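Long-range contact in glycosyl hydrolase family 10 (Prevotella bryantii, PDB 4MGQ), which probably cleaves internal beta-1,4-xylosidic linkages in xylan as a whole enzyme, this piece being its calcium-bound carbohydrate-binding domain: residues L51-D62 and F80-Q91. Residues are numbered along the deposited sequence; the frame is centred on the assembly and turned at random.
Sequences LKLRVKTSAACD and FKSTTEWTTVAQ
L53 and F80 meet between the two antiparallel sheets of a beta-sandwich, the fold of this carbohydrate-binding module. Each segment crosses from one sheet to the other. Strand 51-57 pairs with 87-91 in one sheet, and 61-62 pairs with 80-82 in the other. The packing is tight between the sheets. L53 CD2 lies over one face of the F80 ring, 4.2 Å from its centroid and offset toward the rim. With chi1 at 65°, the leucine CG sits between backbone N and carbonyl carbon, and its methyls reach F80 and V89. V55 CG1 lies beside it, 3.9 Å from F80 CE2. L51 CD2 touches the ring obliquely.

Where the chains change sheets, the contacts turn polar. T57 N bonds to T83 O. A water accepts from T83 N and lies within bonding distance of V55 O, E85 O and T87 OG1.

The outer face is different. W86 is clamped between two side chains. R54 NH1 sits over the centre of one face, with CZ 3.9 Å from the six-membered ring centroid in a cation-pi contact. K56 CB covers the opposite face. R54 also bonds D116, a calcium ligand, and pairs with D117 and D156; D156 accepts from W86 NE1 too. The contact thus adjoins the metal site. K56 NZ, bent back at chi4 (71°), bonds T84 O at 2.8 Å and forms a salt bridge with D158.

Farther along this outer face the contact is looser: K52 CG lies 4.2 Å from A90 CB. On the other sheet's outer face, D62 and K81 run side by side, and K81 NZ makes a salt bridge to D62 OD1, on its syn side, at 2.6 Å.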
loop_
_atom_site.group_PDB
_atom_site.type_symbol
_atom_site.label_atom_id
_atom_site.label_comp_id
_atom_site.label_asym_id
_atom_site.label_seq_id
_atom_site.Cartn_x
_atom_site.Cartn_y
_atom_site.Cartn_z
ATOM N N LEU A 51 -0.365 7.346 -6.541
ATOM C CA LEU A 51 -0.685 6.199 -5.701
ATOM C C LEU A 51 -2.185 6.175 -5.449
ATOM O O LEU A 51 -2.736 7.149 -4.948
ATOM C CB LEU A 51 0.075 6.275 -4.367
ATOM C CG LEU A 51 -0.193 5.150 -3.362
ATOM C CD1 LEU A 51 0.317 3.800 -3.861
ATOM C CD2 LEU A 51 0.436 5.474 -2.002
ATOM N N LYS A 52 -2.848 5.078 -5.807
ATOM C CA LYS A 52 -4.259 4.897 -5.472
ATOM C C LYS A 52 -4.422 3.681 -4.595
ATOM O O LYS A 52 -3.736 2.676 -4.795
ATOM C CB LYS A 52 -5.114 4.719 -6.729
ATOM C CG LYS A 52 -5.125 5.895 -7.660
ATOM C CD LYS A 52 -6.116 5.611 -8.799
ATOM C CE LYS A 52 -6.131 6.719 -9.814
ATOM N NZ LYS A 52 -7.070 6.381 -10.935
ATOM N N LEU A 53 -5.359 3.745 -3.655
ATOM C CA LEU A 53 -5.694 2.582 -2.843
ATOM C C LEU A 53 -6.939 2.880 -2.025
ATOM O O LEU A 53 -7.431 4.011 -2.040
ATOM C CB LEU A 53 -4.513 2.205 -1.935
ATOM C CG LEU A 53 -4.101 3.199 -0.841
ATOM C CD1 LEU A 53 -4.069 2.486 0.512
ATOM C CD2 LEU A 53 -2.772 3.873 -1.134
ATOM N N ARG A 54 -7.474 1.871 -1.345
ATOM C CA ARG A 54 -8.397 2.158 -0.252
ATOM C C ARG A 54 -7.737 1.699 1.037
ATOM O O ARG A 54 -6.964 0.739 1.045
ATOM C CB ARG A 54 -9.774 1.502 -0.444
ATOM C CG ARG A 54 -9.792 -0.006 -0.582
ATOM C CD ARG A 54 -11.245 -0.528 -0.703
ATOM N NE ARG A 54 -11.239 -1.981 -0.738
ATOM C CZ ARG A 54 -12.003 -2.760 0.022
ATOM N NH1 ARG A 54 -12.886 -2.223 0.856
ATOM N NH2 ARG A 54 -11.896 -4.075 -0.069
ATOM N N VAL A 55 -8.046 2.396 2.126
ATOM C CA VAL A 55 -7.379 2.135 3.390
ATOM C C VAL A 55 -8.376 2.265 4.539
ATOM O O VAL A 55 -9.350 3.019 4.443
ATOM C CB VAL A 55 -6.189 3.101 3.597
ATOM C CG1 VAL A 55 -6.677 4.549 3.705
ATOM C CG2 VAL A 55 -5.368 2.689 4.818
ATOM N N LYS A 56 -8.123 1.523 5.607
ATOM C CA LYS A 56 -8.917 1.568 6.828
ATOM C C LYS A 56 -7.944 1.358 7.986
ATOM O O LYS A 56 -7.038 0.535 7.895
ATOM C CB LYS A 56 -10.016 0.489 6.784
ATOM C CG LYS A 56 -10.815 0.272 8.072
ATOM C CD LYS A 56 -11.656 -1.007 7.952
ATOM C CE LYS A 56 -12.270 -1.412 9.287
ATOM N NZ LYS A 56 -13.355 -0.464 9.695
ATOM N N THR A 57 -8.096 2.124 9.061
ATOM C CA THR A 57 -7.255 1.926 10.240
ATOM C C THR A 57 -8.129 1.910 11.482
ATOM O O THR A 57 -9.270 2.350 11.421
ATOM C CB THR A 57 -6.179 3.016 10.393
ATOM O OG1 THR A 57 -6.757 4.304 10.148
ATOM C CG2 THR A 57 -5.008 2.782 9.418
ATOM N N SER A 58 -7.606 1.399 12.592
ATOM C CA SER A 58 -8.398 1.337 13.824
ATOM C C SER A 58 -8.389 2.690 14.532
ATOM O O SER A 58 -9.153 2.913 15.470
ATOM C CB SER A 58 -7.896 0.230 14.741
ATOM O OG SER A 58 -6.506 0.353 14.982
ATOM N N ALA A 59 -7.532 3.594 14.071
ATOM C CA ALA A 59 -7.611 4.997 14.474
ATOM C C ALA A 59 -7.205 5.909 13.334
ATOM O O ALA A 59 -6.340 5.549 12.533
ATOM C CB ALA A 59 -6.743 5.252 15.672
ATOM N N ALA A 60 -7.830 7.081 13.266
ATOM C CA ALA A 60 -7.494 8.081 12.266
ATOM C C ALA A 60 -6.013 8.413 12.367
ATOM O O ALA A 60 -5.478 8.574 13.462
ATOM C CB ALA A 60 -8.342 9.326 12.442
ATOM N N CYS A 61 -5.343 8.488 11.224
ATOM C CA CYS A 61 -3.913 8.762 11.219
ATOM C C CYS A 61 -3.450 9.270 9.863
ATOM O O CYS A 61 -4.194 9.228 8.876
ATOM C CB CYS A 61 -3.126 7.502 11.586
ATOM S SG CYS A 61 -3.361 6.144 10.379
ATOM N N ASP A 62 -2.218 9.769 9.848
ATOM C CA ASP A 62 -1.451 9.991 8.627
ATOM C C ASP A 62 -0.667 8.728 8.314
ATOM O O ASP A 62 -0.058 8.133 9.204
ATOM C CB ASP A 62 -0.468 11.158 8.779
ATOM C CG ASP A 62 -1.148 12.508 8.819
ATOM O OD1 ASP A 62 -2.369 12.584 8.585
ATOM O OD2 ASP A 62 -0.438 13.506 9.060
ATOM N N PHE A 80 -0.549 9.759 2.709
ATOM C CA PHE A 80 -1.993 9.937 2.695
ATOM C C PHE A 80 -2.564 9.831 4.095
ATOM O O PHE A 80 -1.823 9.723 5.078
ATOM C CB PHE A 80 -2.651 8.908 1.761
ATOM C CG PHE A 80 -2.319 7.475 2.088
ATOM C CD1 PHE A 80 -1.165 6.883 1.595
ATOM C CD2 PHE A 80 -3.172 6.712 2.873
ATOM C CE1 PHE A 80 -0.859 5.570 1.887
ATOM C CE2 PHE A 80 -2.878 5.385 3.168
ATOM C CZ PHE A 80 -1.714 4.814 2.666
ATOM N N LYS A 81 -3.888 9.874 4.184
ATOM C CA LYS A 81 -4.553 9.804 5.478
ATOM C C LYS A 81 -5.521 8.632 5.514
ATOM O O LYS A 81 -6.034 8.202 4.481
ATOM C CB LYS A 81 -5.287 11.116 5.778
ATOM C CG LYS A 81 -4.366 12.330 5.877
ATOM C CD LYS A 81 -5.144 13.580 6.239
ATOM C CE LYS A 81 -4.224 14.788 6.362
ATOM N NZ LYS A 81 -3.463 14.775 7.643
ATOM N N SER A 82 -5.771 8.121 6.712
ATOM C CA SER A 82 -6.704 7.020 6.886
ATOM C C SER A 82 -7.668 7.347 8.018
ATOM O O SER A 82 -7.348 8.140 8.903
ATOM C CB SER A 82 -5.965 5.717 7.172
ATOM O OG SER A 82 -6.863 4.628 7.316
ATOM N N THR A 83 -8.847 6.741 7.959
ATOM C CA THR A 83 -9.855 6.866 9.009
ATOM C C THR A 83 -10.336 5.473 9.392
ATOM O O THR A 83 -9.838 4.481 8.869
ATOM C CB THR A 83 -11.059 7.713 8.554
ATOM O OG1 THR A 83 -11.795 6.988 7.558
ATOM C CG2 THR A 83 -10.604 9.058 7.980
ATOM N N THR A 84 -11.321 5.388 10.285
ATOM C CA THR A 84 -11.776 4.088 10.757
ATOM C C THR A 84 -12.809 3.442 9.829
ATOM O O THR A 84 -13.278 2.340 10.098
ATOM C CB THR A 84 -12.368 4.192 12.169
ATOM O OG1 THR A 84 -13.431 5.148 12.156
ATOM C CG2 THR A 84 -11.293 4.653 13.148
ATOM N N GLU A 85 -13.149 4.132 8.744
ATOM C CA GLU A 85 -13.984 3.559 7.691
ATOM C C GLU A 85 -13.163 3.500 6.414
ATOM O O GLU A 85 -12.280 4.325 6.230
ATOM C CB GLU A 85 -15.245 4.400 7.467
ATOM C CG GLU A 85 -16.093 4.573 8.712
ATOM C CD GLU A 85 -16.684 3.265 9.189
ATOM O OE1 GLU A 85 -16.975 2.398 8.335
ATOM O OE2 GLU A 85 -16.851 3.095 10.415
ATOM N N TRP A 86 -13.453 2.548 5.532
ATOM C CA TRP A 86 -12.759 2.519 4.242
ATOM C C TRP A 86 -12.900 3.857 3.529
ATOM O O TRP A 86 -14.006 4.387 3.406
ATOM C CB TRP A 86 -13.303 1.420 3.330
ATOM C CG TRP A 86 -12.914 0.021 3.660
ATOM C CD1 TRP A 86 -13.727 -0.959 4.151
ATOM C CD2 TRP A 86 -11.629 -0.579 3.482
ATOM N NE1 TRP A 86 -13.029 -2.129 4.302
ATOM C CE2 TRP A 86 -11.737 -1.927 3.890
ATOM C CE3 TRP A 86 -10.399 -0.113 3.007
ATOM C CZ2 TRP A 86 -10.664 -2.807 3.850
ATOM C CZ3 TRP A 86 -9.331 -0.991 2.971
ATOM C CH2 TRP A 86 -9.468 -2.322 3.388
ATOM N N THR A 87 -11.778 4.415 3.082
ATOM C CA THR A 87 -11.805 5.579 2.200
ATOM C C THR A 87 -10.853 5.360 1.043
ATOM O O THR A 87 -9.903 4.586 1.162
ATOM C CB THR A 87 -11.389 6.881 2.902
ATOM O OG1 THR A 87 -10.040 6.763 3.376
ATOM C CG2 THR A 87 -12.319 7.199 4.065
ATOM N N THR A 88 -11.092 6.071 -0.057
ATOM C CA THR A 88 -10.210 5.978 -1.216
ATOM C C THR A 88 -9.150 7.060 -1.188
ATOM O O THR A 88 -9.386 8.183 -0.737
ATOM C CB THR A 88 -10.982 6.080 -2.528
ATOM O OG1 THR A 88 -11.645 7.346 -2.580
ATOM C CG2 THR A 88 -11.994 4.959 -2.622
ATOM N N VAL A 89 -7.974 6.693 -1.675
ATOM C CA VAL A 89 -6.795 7.531 -1.675
ATOM C C VAL A 89 -6.331 7.716 -3.105
ATOM O O VAL A 89 -6.315 6.753 -3.874
ATOM C CB VAL A 89 -5.650 6.883 -0.849
ATOM C CG1 VAL A 89 -4.301 7.559 -1.131
ATOM C CG2 VAL A 89 -5.996 6.874 0.635
ATOM N N ALA A 90 -5.970 8.944 -3.461
ATOM C CA ALA A 90 -5.278 9.196 -4.718
ATOM C C ALA A 90 -4.298 10.334 -4.498
ATOM O O ALA A 90 -4.705 11.484 -4.308
ATOM C CB ALA A 90 -6.262 9.531 -5.840
ATOM N N GLN A 91 -3.010 10.013 -4.499
ATOM C CA GLN A 91 -1.988 11.018 -4.224
ATOM C C GLN A 91 -0.903 10.990 -5.285
ATOM O O GLN A 91 -0.231 9.979 -5.466
ATOM C CB GLN A 91 -1.355 10.806 -2.841
ATOM C CG GLN A 91 -2.291 11.028 -1.660
ATOM C CD GLN A 91 -2.753 12.472 -1.532
ATOM O OE1 GLN A 91 -2.079 13.403 -1.979
ATOM N NE2 GLN A 91 -3.919 12.661 -0.923
HETATM O O HOH W 1 -9.815 5.474 5.738
#